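Local coordinates for ABC transporter, solute-binding protein (Staphylococcus aureus, PDB 6LKK) that binds glucose 6-phosphate and serves as the sugar-phosphate-sensing protein of a two-component signal transduction system, at residues I17-E20 with F21-Q24; D283-H286 with H287-L290; I174-A178 with K179-Y183; S254-K257 with D258-E261. One frame throughout, in Å; residues are numbered along the deposited sequence.

Overall arrangement
The four contacts come along the chain in the order interaction 1, interaction 3, interaction 4, interaction 2, and none touches another. Interactions 1 and 4 are the nearest pair, with centres about 21 Å apart, and both pack against helix 240-250. Every other pair of centres is 30 to 37 Å apart, and interactions 1 and 2 fall on opposite sides of the chain's centre. Interaction 1 lies inside helix 11-25, interaction 3 at the end of helix 170-178, interaction 4 after strand 253-254 and interaction 2 at the start of helix 286-293. They thus occupy separate points of the periplasmic-binding-protein scaffold, whose bound glucose 6-phosphate lies about 9 Å from the side chain of His-286.

Interaction 1: residues I17-E20 with F21-Q24; sequences ILNE and FEKQ
Ile-17 O, Leu-18 O, Asn-19 O and Glu-20 O each accept the amide four residues on, from Phe-21 N to Gln-24 N, at 2.9 to 3.0 Å, the regular pattern of an alpha-helix. On one flank Glu-20 reaches forward along the helix: CG stands anti to the backbone N and the chain then bends at chi2 (51°), which brings OE1 to 3.4 Å from Lys-23 CD. The meeting is with the aliphatic shaft of the lysine and not with its charge, since Glu-20 OE1 and Lys-23 NZ remain 5.4 Å apart, a separation that excludes a salt bridge. Asn-19 and Glu-22 run side by side on another flank, their amide and carboxylate planes 42° apart, with Asn-19 OD1 3.8 Å from Glu-22 OE1. Arg-15 NH2 serves both groups, by a salt bridge to Glu-22 OE2 and a weak hydrogen bond to Asn-19 OD1. Nearer the backbone, Glu-22 CG lies 3.2 Å from Leu-18 O. The carboxylate is gripped further by Lys-28 and the backbone N of Ile-29, tying the helix to the next strand of the beta-alpha-beta unit formed by strand 2-7, helix 11-25 and strand 28-33. Leu-18 and Phe-21 pack between Ile-29 of strand 28-33 and Leu-233 of helix 230-237, where Tyr-236 meets Phe-21 edge-to-face; Ile-17 and Glu-20 reach helix 240-250.

Interaction 2: residues D283-H286 with H287-L290; sequences DIPH and HKFL
One face of the His-286 ring is covered by Leu-290, whose CD1 stands 4.0 Å from the ring centroid and 27° off the normal, a CH-pi contact; the nearest ring atom is His-286 NE2, 3.7 Å from Leu-290 CD1. Phe-289 is met instead at its rim, where Ile-284 CD1 lies near the ring plane. The His-287 ring sits obliquely to Pro-285, with CE1 3.6 Å from Pro-285 CB; its CG is placed between the backbone N and the carbonyl carbon (chi1 69°), which turns the imidazole back toward the proline. These contacts belong to a helix start. Pro-285 is the N-cap of helix 286-293, and its carbonyl O accepts Phe-289 N at 3.0 Å in a nearly straight bond, 165° at the hydrogen. The following bond, from Leu-290 N to His-286 O, is longer and weak. Ile-284, one residue before the cap, touches Phe-289, four residues after it, CD1 to CB at 3.8 Å: the spacing and the apolar touch are those of a hydrophobic staple. Lys-288 CD lies 3.8 Å from Pro-285 CD. Helix 138-151 lies against the staple: Arg-145 forms a cation-pi contact with Phe-289, and Tyr-141 meets the rings of both Phe-289 and His-286. The His-286 side chain is about 7 Å from that of Thr-138, which binds glucose 6-phosphate at the start of that helix.

Interaction 3: residues I174-A178 with K179-Y183; sequences IEDVA and KGKYY
Asp-176 and Tyr-182 lie alongside one another and point the same way, the carboxylate turned 37° from the ring, and Asp-176 CB meets the ring edge at Tyr-182 CD2, 3.6 Å away. Lys-181 lies beside Asp-176, pointing the same way, with its CG over one face of the Tyr-182 ring toward the rim; its CD is 3.7 Å from Asp-176 OD2, while its NZ stays beyond salt-bridge range. Val-177 crosses Tyr-182 at about a right angle, CG2 to CB at 4.0 Å. Glu-175 and Lys-179 cross obliquely, Glu-175 CG against Lys-179 CE, and join at the charged ends: Lys-179 NZ is 2.9 Å from Glu-175 OE2, a salt bridge that uses the anti lone pair. Gly-180, with phi 88°, leaves the helix in a Schellman motif. Lys-181 N donates to Asp-176 O at 2.7 Å, and Gly-180 N to Val-177 O at 3.1 Å, the latter donor lying above the carbonyl plane. Val-177 O also accepts from Asn-105 ND2. The cap thus turns helix 170-178 into strand 184-188: Tyr-182 rests on Met-165 and Leu-167 of strand 165-167, and Ala-178 on Trp-195 of helix 189-197 and Val-202 of strand 202-205.

Interaction 4: residues S254-K257 with D258-E261; sequences SIRK and DVSE
Arg-256 and Asp-258, only two residues apart, form a side-on, two-pronged salt bridge. Arg-256 NE lies 2.8 Å from Asp-258 OD1, and Arg-256 NH2 lies 2.9 Å from Asp-258 OD2 with an almost straight N-H...O angle of 178°. Both oxygens use their syn lone pairs, and the guanidinium and carboxylate planes differ by just 17°, so two bonds in nearly one plane fix the rotation of each group. The torsions allow the short reach: Asp-258 CG sits between its backbone N and carbonyl carbon (chi1 56°), folding the carboxylate back, while the arginine chain bends at chi3 to offer its edge. The remaining nitrogen, NH1, is hydrogen-bonded to Thr-238 O. Val-259 packs against both Ser-254 and Arg-256: CG2 touches Arg-256 CB, and CG1 presses on Ser-254 CB at 3.5 Å, tighter than usual for two carbons. Waters bind the two backbones. One donates to Arg-256 O at 2.6 Å and to Val-259 O at 2.8 Å; the other accepts from Ser-254 N and donates to Ser-260 O at 2.7 Å. Ser-254 OG accepts Arg-256 N at 3.0 Å and is also bonded to Gln-243 OE1 of helix 240-250, where Gln-244 OE1 holds Ser-260 N. Ser-254 to Arg-256 therefore make an ST turn, which leads from strand 253-254 into a loop lying along helix 240-250.

Interaction 1: residues I17-E20 with F21-Q24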
loop_
_atom_site.group_PDB
_atom_site.type_symbol
_atom_site.label_atom_id
_atom_site.label_comp_id
_atom_site.label_asym_id
_atom_site.label_seq_id
_atom_site.Cartn_x
_atom_site.Cartn_y
_atom_site.Cartn_z
ATOM N N ILE A 17 10.825 -9.267 -9.702
ATOM C CA ILE A 17 11.956 -9.360 -8.779
ATOM C C ILE A 17 11.950 -10.699 -8.059
ATOM O O ILE A 17 13.014 -11.238 -7.735
ATOM C CB ILE A 17 11.974 -8.196 -7.768
ATOM C CG1 ILE A 17 10.657 -8.112 -6.992
ATOM C CG2 ILE A 17 12.303 -6.885 -8.470
ATOM C CD1 ILE A 17 10.781 -7.327 -5.705
ATOM N N LEU A 18 10.772 -11.262 -7.790
ATOM C CA LEU A 18 10.741 -12.587 -7.186
ATOM C C LEU A 18 11.229 -13.642 -8.169
ATOM O O LEU A 18 11.809 -14.650 -7.751
ATOM C CB LEU A 18 9.336 -12.907 -6.677
ATOM C CG LEU A 18 8.866 -12.035 -5.503
ATOM C CD1 LEU A 18 7.425 -12.348 -5.129
ATOM C CD2 LEU A 18 9.767 -12.187 -4.282
ATOM N N ASN A 19 11.033 -13.417 -9.472
ATOM C CA ASN A 19 11.620 -14.305 -10.469
ATOM C C ASN A 19 13.139 -14.205 -10.463
ATOM O O ASN A 19 13.834 -15.217 -10.616
ATOM C CB ASN A 19 11.079 -13.980 -11.862
ATOM C CG ASN A 19 9.659 -14.455 -12.060
ATOM O OD1 ASN A 19 9.133 -15.228 -11.262
ATOM N ND2 ASN A 19 9.034 -14.005 -13.142
ATOM N N GLU A 20 13.679 -12.996 -10.293
ATOM C CA GLU A 20 15.129 -12.860 -10.224
ATOM C C GLU A 20 15.683 -13.521 -8.970
ATOM O O GLU A 20 16.817 -14.014 -8.983
ATOM C CB GLU A 20 15.535 -11.387 -10.277
ATOM C CG GLU A 20 17.043 -11.165 -10.217
ATOM C CD GLU A 20 17.800 -12.000 -11.235
ATOM O OE1 GLU A 20 17.423 -11.972 -12.426
ATOM O OE2 GLU A 20 18.762 -12.692 -10.840
ATOM N N PHE A 21 14.906 -13.544 -7.884
ATOM C CA PHE A 21 15.326 -14.293 -6.704
ATOM C C PHE A 21 15.345 -15.789 -6.991
ATOM O O PHE A 21 16.276 -16.492 -6.585
ATOM C CB PHE A 21 14.408 -13.983 -5.520
ATOM C CG PHE A 21 14.820 -14.663 -4.244
ATOM C CD1 PHE A 21 15.729 -14.066 -3.389
ATOM C CD2 PHE A 21 14.306 -15.904 -3.905
ATOM C CE1 PHE A 21 16.111 -14.691 -2.215
ATOM C CE2 PHE A 21 14.683 -16.532 -2.734
ATOM C CZ PHE A 21 15.588 -15.924 -1.889
ATOM N N GLU A 22 14.320 -16.293 -7.683
ATOM C CA GLU A 22 14.345 -17.674 -8.153
ATOM C C GLU A 22 15.601 -17.941 -8.969
ATOM O O GLU A 22 16.275 -18.962 -8.792
ATOM C CB GLU A 22 13.101 -17.971 -8.997
ATOM C CG GLU A 22 11.763 -17.794 -8.293
ATOM C CD GLU A 22 10.606 -18.325 -9.112
ATOM O OE1 GLU A 22 10.783 -18.499 -10.335
ATOM O OE2 GLU A 22 9.527 -18.572 -8.537
ATOM N N LYS A 23 15.928 -17.020 -9.878
ATOM C CA LYS A 23 17.055 -17.211 -10.784
ATOM C C LYS A 23 18.387 -17.168 -10.047
ATOM O O LYS A 23 19.337 -17.851 -10.447
ATOM C CB LYS A 23 17.000 -16.143 -11.878
ATOM C CG LYS A 23 18.169 -16.121 -12.847
ATOM C CD LYS A 23 17.951 -15.040 -13.899
ATOM C CE LYS A 23 19.240 -14.658 -14.606
ATOM N NZ LYS A 23 19.838 -15.793 -15.358
ATOM N N GLN A 24 18.478 -16.382 -8.977
ATOM C CA GLN A 24 19.725 -16.249 -8.232
ATOM C C GLN A 24 19.884 -17.329 -7.169
ATOM O O GLN A 24 20.984 -17.863 -6.993
ATOM C CB GLN A 24 19.796 -14.864 -7.580
ATOM C CG GLN A 24 20.956 -14.679 -6.606
ATOM C CD GLN A 24 20.978 -13.295 -5.988
ATOM O OE1 GLN A 24 21.060 -12.288 -6.690
ATOM N NE2 GLN A 24 20.895 -13.241 -4.662
#

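Interaction 2: residues D283-H286 with H287-L290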
loop_
_atom_site.group_PDB
_atom_site.type_symbol
_atom_site.label_atom_id
_atom_site.label_comp_id
_atom_site.label_asym_id
_atom_site.label_seq_id
_atom_site.Cartn_x
_atom_site.Cartn_y
_atom_site.Cartn_z
ATOM N N ASP A 283 -1.636 7.435 17.970
ATOM C CA ASP A 283 -1.912 6.019 18.172
ATOM C C ASP A 283 -3.410 5.798 18.345
ATOM O O ASP A 283 -4.039 6.389 19.229
ATOM C CB ASP A 283 -1.156 5.497 19.395
ATOM C CG ASP A 283 0.181 4.859 19.041
ATOM O OD1 ASP A 283 0.453 4.630 17.839
ATOM O OD2 ASP A 283 0.966 4.583 19.976
ATOM N N ILE A 284 -3.980 4.951 17.494
ATOM C CA ILE A 284 -5.339 4.451 17.674
ATOM C C ILE A 284 -5.414 3.114 16.943
ATOM O O ILE A 284 -5.293 3.079 15.709
ATOM C CB ILE A 284 -6.394 5.451 17.171
ATOM C CG1 ILE A 284 -7.668 4.710 16.760
ATOM C CG2 ILE A 284 -5.854 6.303 16.027
ATOM C CD1 ILE A 284 -8.837 5.607 16.551
ATOM N N PRO A 285 -5.587 1.999 17.654
ATOM C CA PRO A 285 -5.497 0.684 17.012
ATOM C C PRO A 285 -6.382 0.567 15.779
ATOM O O PRO A 285 -7.390 1.261 15.638
ATOM C CB PRO A 285 -5.941 -0.277 18.119
ATOM C CG PRO A 285 -5.481 0.392 19.364
ATOM C CD PRO A 285 -5.664 1.876 19.122
ATOM N N HIS A 286 -5.977 -0.339 14.888
ATOM C CA HIS A 286 -6.701 -0.595 13.649
ATOM C C HIS A 286 -8.192 -0.799 13.894
ATOM O O HIS A 286 -9.034 -0.164 13.249
ATOM C CB HIS A 286 -6.082 -1.822 12.978
ATOM C CG HIS A 286 -6.680 -2.166 11.652
ATOM N ND1 HIS A 286 -6.505 -1.383 10.532
ATOM C CD2 HIS A 286 -7.432 -3.222 11.261
ATOM C CE1 HIS A 286 -7.133 -1.937 9.510
ATOM N NE2 HIS A 286 -7.704 -3.053 9.925
ATOM N N HIS A 287 -8.539 -1.690 14.824
ATOM C CA HIS A 287 -9.943 -2.026 15.034
ATOM C C HIS A 287 -10.707 -0.888 15.696
ATOM O O HIS A 287 -11.911 -0.734 15.460
ATOM C CB HIS A 287 -10.059 -3.296 15.876
ATOM C CG HIS A 287 -9.615 -3.121 17.294
ATOM N ND1 HIS A 287 -8.291 -3.192 17.674
ATOM C CD2 HIS A 287 -10.318 -2.878 18.425
ATOM C CE1 HIS A 287 -8.199 -3.001 18.977
ATOM N NE2 HIS A 287 -9.415 -2.807 19.458
ATOM N N LYS A 288 -10.038 -0.087 16.527
ATOM C CA LYS A 288 -10.726 1.016 17.190
ATOM C C LYS A 288 -11.075 2.122 16.201
ATOM O O LYS A 288 -12.160 2.709 16.279
ATOM C CB LYS A 288 -9.871 1.558 18.337
ATOM C CG LYS A 288 -9.754 0.597 19.518
ATOM C CD LYS A 288 -9.095 1.258 20.727
ATOM C CE LYS A 288 -9.219 0.403 21.986
ATOM N NZ LYS A 288 -7.938 -0.284 22.341
ATOM N N PHE A 289 -10.181 2.413 15.253
ATOM C CA PHE A 289 -10.498 3.424 14.249
ATOM C C PHE A 289 -11.690 3.001 13.405
ATOM O O PHE A 289 -12.581 3.813 13.125
ATOM C CB PHE A 289 -9.292 3.694 13.351
ATOM C CG PHE A 289 -9.566 4.715 12.285
ATOM C CD1 PHE A 289 -9.541 6.067 12.582
ATOM C CD2 PHE A 289 -9.875 4.323 10.993
ATOM C CE1 PHE A 289 -9.805 7.009 11.609
ATOM C CE2 PHE A 289 -10.140 5.261 10.015
ATOM C CZ PHE A 289 -10.106 6.606 10.324
ATOM N N LEU A 290 -11.728 1.737 12.986
ATOM C CA LEU A 290 -12.858 1.265 12.194
ATOM C C LEU A 290 -14.153 1.342 12.993
ATOM O O LEU A 290 -15.213 1.659 12.443
ATOM C CB LEU A 290 -12.597 -0.161 11.712
ATOM C CG LEU A 290 -11.513 -0.276 10.640
ATOM C CD1 LEU A 290 -11.075 -1.720 10.471
ATOM C CD2 LEU A 290 -12.005 0.293 9.313
#

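Interaction 3: residues I174-A178 with K179-Y183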
loop_
_atom_site.group_PDB
_atom_site.type_symbol
_atom_site.label_atom_id
_atom_site.label_comp_id
_atom_site.label_asym_id
_atom_site.label_seq_id
_atom_site.Cartn_x
_atom_site.Cartn_y
_atom_site.Cartn_z
ATOM N N ILE A 174 -8.841 1.639 -9.442
ATOM C CA ILE A 174 -8.085 2.209 -10.554
ATOM C C ILE A 174 -8.593 1.660 -11.879
ATOM O O ILE A 174 -8.677 2.390 -12.873
ATOM C CB ILE A 174 -6.574 1.964 -10.386
ATOM C CG1 ILE A 174 -5.794 2.617 -11.535
ATOM C CG2 ILE A 174 -6.260 0.474 -10.344
ATOM C CD1 ILE A 174 -5.979 4.120 -11.656
ATOM N N GLU A 175 -8.946 0.371 -11.922
ATOM C CA GLU A 175 -9.451 -0.201 -13.165
ATOM C C GLU A 175 -10.685 0.550 -13.646
ATOM O O GLU A 175 -10.774 0.942 -14.815
ATOM C CB GLU A 175 -9.773 -1.687 -12.986
ATOM C CG GLU A 175 -10.326 -2.324 -14.261
ATOM C CD GLU A 175 -10.675 -3.789 -14.113
ATOM O OE1 GLU A 175 -10.534 -4.339 -13.000
ATOM O OE2 GLU A 175 -11.096 -4.392 -15.124
ATOM N N ASP A 176 -11.650 0.764 -12.752
ATOM C CA ASP A 176 -12.911 1.372 -13.161
ATOM C C ASP A 176 -12.764 2.867 -13.411
ATOM O O ASP A 176 -13.464 3.416 -14.268
ATOM C CB ASP A 176 -13.986 1.099 -12.108
ATOM C CG ASP A 176 -14.503 -0.327 -12.164
ATOM O OD1 ASP A 176 -14.135 -1.060 -13.106
ATOM O OD2 ASP A 176 -15.277 -0.717 -11.264
ATOM N N VAL A 177 -11.872 3.545 -12.686
ATOM C CA VAL A 177 -11.569 4.936 -13.016
ATOM C C VAL A 177 -10.888 5.011 -14.374
ATOM O O VAL A 177 -11.275 5.806 -15.240
ATOM C CB VAL A 177 -10.701 5.579 -11.917
ATOM C CG1 VAL A 177 -10.217 6.957 -12.352
ATOM C CG2 VAL A 177 -11.483 5.699 -10.622
ATOM N N ALA A 178 -9.862 4.183 -14.583
ATOM C CA ALA A 178 -9.120 4.214 -15.840
ATOM C C ALA A 178 -10.023 3.909 -17.027
ATOM O O ALA A 178 -9.850 4.480 -18.108
ATOM C CB ALA A 178 -7.957 3.224 -15.786
ATOM N N LYS A 179 -10.987 3.008 -16.848
ATOM C CA LYS A 179 -11.880 2.601 -17.924
ATOM C C LYS A 179 -13.114 3.485 -18.049
ATOM O O LYS A 179 -13.974 3.209 -18.894
ATOM C CB LYS A 179 -12.302 1.142 -17.725
ATOM C CG LYS A 179 -11.177 0.151 -17.972
ATOM C CD LYS A 179 -11.634 -1.280 -17.775
ATOM C CE LYS A 179 -10.512 -2.261 -18.064
ATOM N NZ LYS A 179 -10.952 -3.671 -17.896
ATOM N N GLY A 180 -13.228 4.532 -17.237
ATOM C CA GLY A 180 -14.274 5.515 -17.410
ATOM C C GLY A 180 -15.578 5.218 -16.709
ATOM O O GLY A 180 -16.590 5.848 -17.035
ATOM N N LYS A 181 -15.594 4.281 -15.762
ATOM C CA LYS A 181 -16.816 4.020 -15.011
ATOM C C LYS A 181 -16.997 5.013 -13.872
ATOM O O LYS A 181 -18.130 5.258 -13.444
ATOM C CB LYS A 181 -16.808 2.588 -14.471
ATOM C CG LYS A 181 -18.093 2.203 -13.752
ATOM C CD LYS A 181 -18.050 0.769 -13.257
ATOM C CE LYS A 181 -19.361 0.383 -12.596
ATOM N NZ LYS A 181 -19.320 -0.988 -12.023
ATOM N N TYR A 182 -15.903 5.588 -13.372
ATOM C CA TYR A 182 -15.955 6.599 -12.332
ATOM C C TYR A 182 -15.087 7.781 -12.734
ATOM O O TYR A 182 -14.095 7.628 -13.452
ATOM C CB TYR A 182 -15.478 6.052 -10.978
ATOM C CG TYR A 182 -16.330 4.933 -10.430
ATOM C CD1 TYR A 182 -17.566 5.192 -9.852
ATOM C CD2 TYR A 182 -15.896 3.617 -10.486
ATOM C CE1 TYR A 182 -18.346 4.168 -9.349
ATOM C CE2 TYR A 182 -16.670 2.588 -9.987
ATOM C CZ TYR A 182 -17.893 2.869 -9.419
ATOM O OH TYR A 182 -18.666 1.846 -8.921
ATOM N N TYR A 183 -15.471 8.963 -12.253
ATOM C CA TYR A 183 -14.685 10.163 -12.514
ATOM C C TYR A 183 -13.382 10.162 -11.728
ATOM O O TYR A 183 -12.376 10.705 -12.199
ATOM C CB TYR A 183 -15.503 11.407 -12.168
ATOM C CG TYR A 183 -16.453 11.839 -13.259
ATOM C CD1 TYR A 183 -17.354 10.943 -13.820
ATOM C CD2 TYR A 183 -16.454 13.146 -13.723
ATOM C CE1 TYR A 183 -18.224 11.337 -14.817
ATOM C CE2 TYR A 183 -17.322 13.550 -14.719
ATOM C CZ TYR A 183 -18.204 12.642 -15.261
ATOM O OH TYR A 183 -19.070 13.041 -16.254
#

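Interaction 4: residues S254-K257 with D258-E261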
loop_
_atom_site.group_PDB
_atom_site.type_symbol
_atom_site.label_atom_id
_atom_site.label_comp_id
_atom_site.label_asym_id
_atom_site.label_seq_id
_atom_site.Cartn_x
_atom_site.Cartn_y
_atom_site.Cartn_z
ATOM N N SER A 254 12.205 3.985 -2.396
ATOM C CA SER A 254 12.978 3.052 -1.594
ATOM C C SER A 254 12.943 3.424 -0.118
ATOM O O SER A 254 12.852 4.598 0.255
ATOM C CB SER A 254 14.427 3.016 -2.079
ATOM O OG SER A 254 15.237 2.219 -1.225
ATOM N N ILE A 255 13.034 2.396 0.729
ATOM C CA ILE A 255 13.177 2.600 2.167
ATOM C C ILE A 255 14.607 2.923 2.570
ATOM O O ILE A 255 14.840 3.305 3.722
ATOM C CB ILE A 255 12.678 1.342 2.906
ATOM C CG1 ILE A 255 12.543 1.582 4.415
ATOM C CG2 ILE A 255 13.601 0.153 2.639
ATOM C CD1 ILE A 255 11.521 2.637 4.791
ATOM N N ARG A 256 15.566 2.803 1.654
ATOM C CA ARG A 256 16.979 2.910 1.987
ATOM C C ARG A 256 17.524 4.308 1.708
ATOM O O ARG A 256 17.086 4.997 0.782
ATOM C CB ARG A 256 17.796 1.884 1.201
ATOM C CG ARG A 256 17.496 0.438 1.555
ATOM C CD ARG A 256 18.364 -0.505 0.733
ATOM N NE ARG A 256 19.789 -0.358 1.027
ATOM C CZ ARG A 256 20.516 -1.192 1.769
ATOM N NH1 ARG A 256 19.978 -2.273 2.319
ATOM N NH2 ARG A 256 21.800 -0.942 1.959
ATOM N N LYS A 257 18.511 4.705 2.517
ATOM C CA LYS A 257 19.199 5.978 2.317
ATOM C C LYS A 257 20.091 5.960 1.085
ATOM O O LYS A 257 20.291 7.003 0.453
ATOM C CB LYS A 257 20.053 6.314 3.541
ATOM C CG LYS A 257 19.301 6.508 4.844
ATOM C CD LYS A 257 20.260 6.369 6.021
ATOM C CE LYS A 257 20.035 7.427 7.084
ATOM N NZ LYS A 257 20.966 7.234 8.233
ATOM N N ASP A 258 20.654 4.800 0.739
ATOM C CA ASP A 258 21.670 4.696 -0.301
ATOM C C ASP A 258 21.086 4.283 -1.646
ATOM O O ASP A 258 21.771 3.645 -2.454
ATOM C CB ASP A 258 22.769 3.719 0.123
ATOM C CG ASP A 258 22.234 2.341 0.466
ATOM O OD1 ASP A 258 21.008 2.135 0.381
ATOM O OD2 ASP A 258 23.044 1.461 0.829
ATOM N N VAL A 259 19.834 4.648 -1.907
ATOM C CA VAL A 259 19.153 4.310 -3.149
ATOM C C VAL A 259 18.589 5.586 -3.757
ATOM O O VAL A 259 18.104 6.468 -3.038
ATOM C CB VAL A 259 18.038 3.268 -2.916
ATOM C CG1 VAL A 259 17.182 3.087 -4.167
ATOM C CG2 VAL A 259 18.650 1.942 -2.495
ATOM N N SER A 260 18.646 5.671 -5.084
ATOM C CA SER A 260 18.189 6.857 -5.793
ATOM C C SER A 260 16.737 7.177 -5.462
ATOM O O SER A 260 15.946 6.301 -5.096
ATOM C CB SER A 260 18.318 6.660 -7.304
ATOM O OG SER A 260 19.659 6.435 -7.682
ATOM N N GLU A 261 16.400 8.455 -5.600
ATOM C CA GLU A 261 15.023 8.913 -5.683
ATOM C C GLU A 261 14.691 9.155 -7.149
ATOM O O GLU A 261 15.446 9.830 -7.857
ATOM C CB GLU A 261 14.816 10.192 -4.872
ATOM C CG GLU A 261 15.064 10.031 -3.383
ATOM C CD GLU A 261 15.061 11.356 -2.642
ATOM O OE1 GLU A 261 14.754 12.394 -3.266
ATOM O OE2 GLU A 261 15.372 11.360 -1.432
HETATM O O HOH W 1 13.562 6.134 -3.740
HETATM O O HOH W 2 16.417 6.969 -0.832
#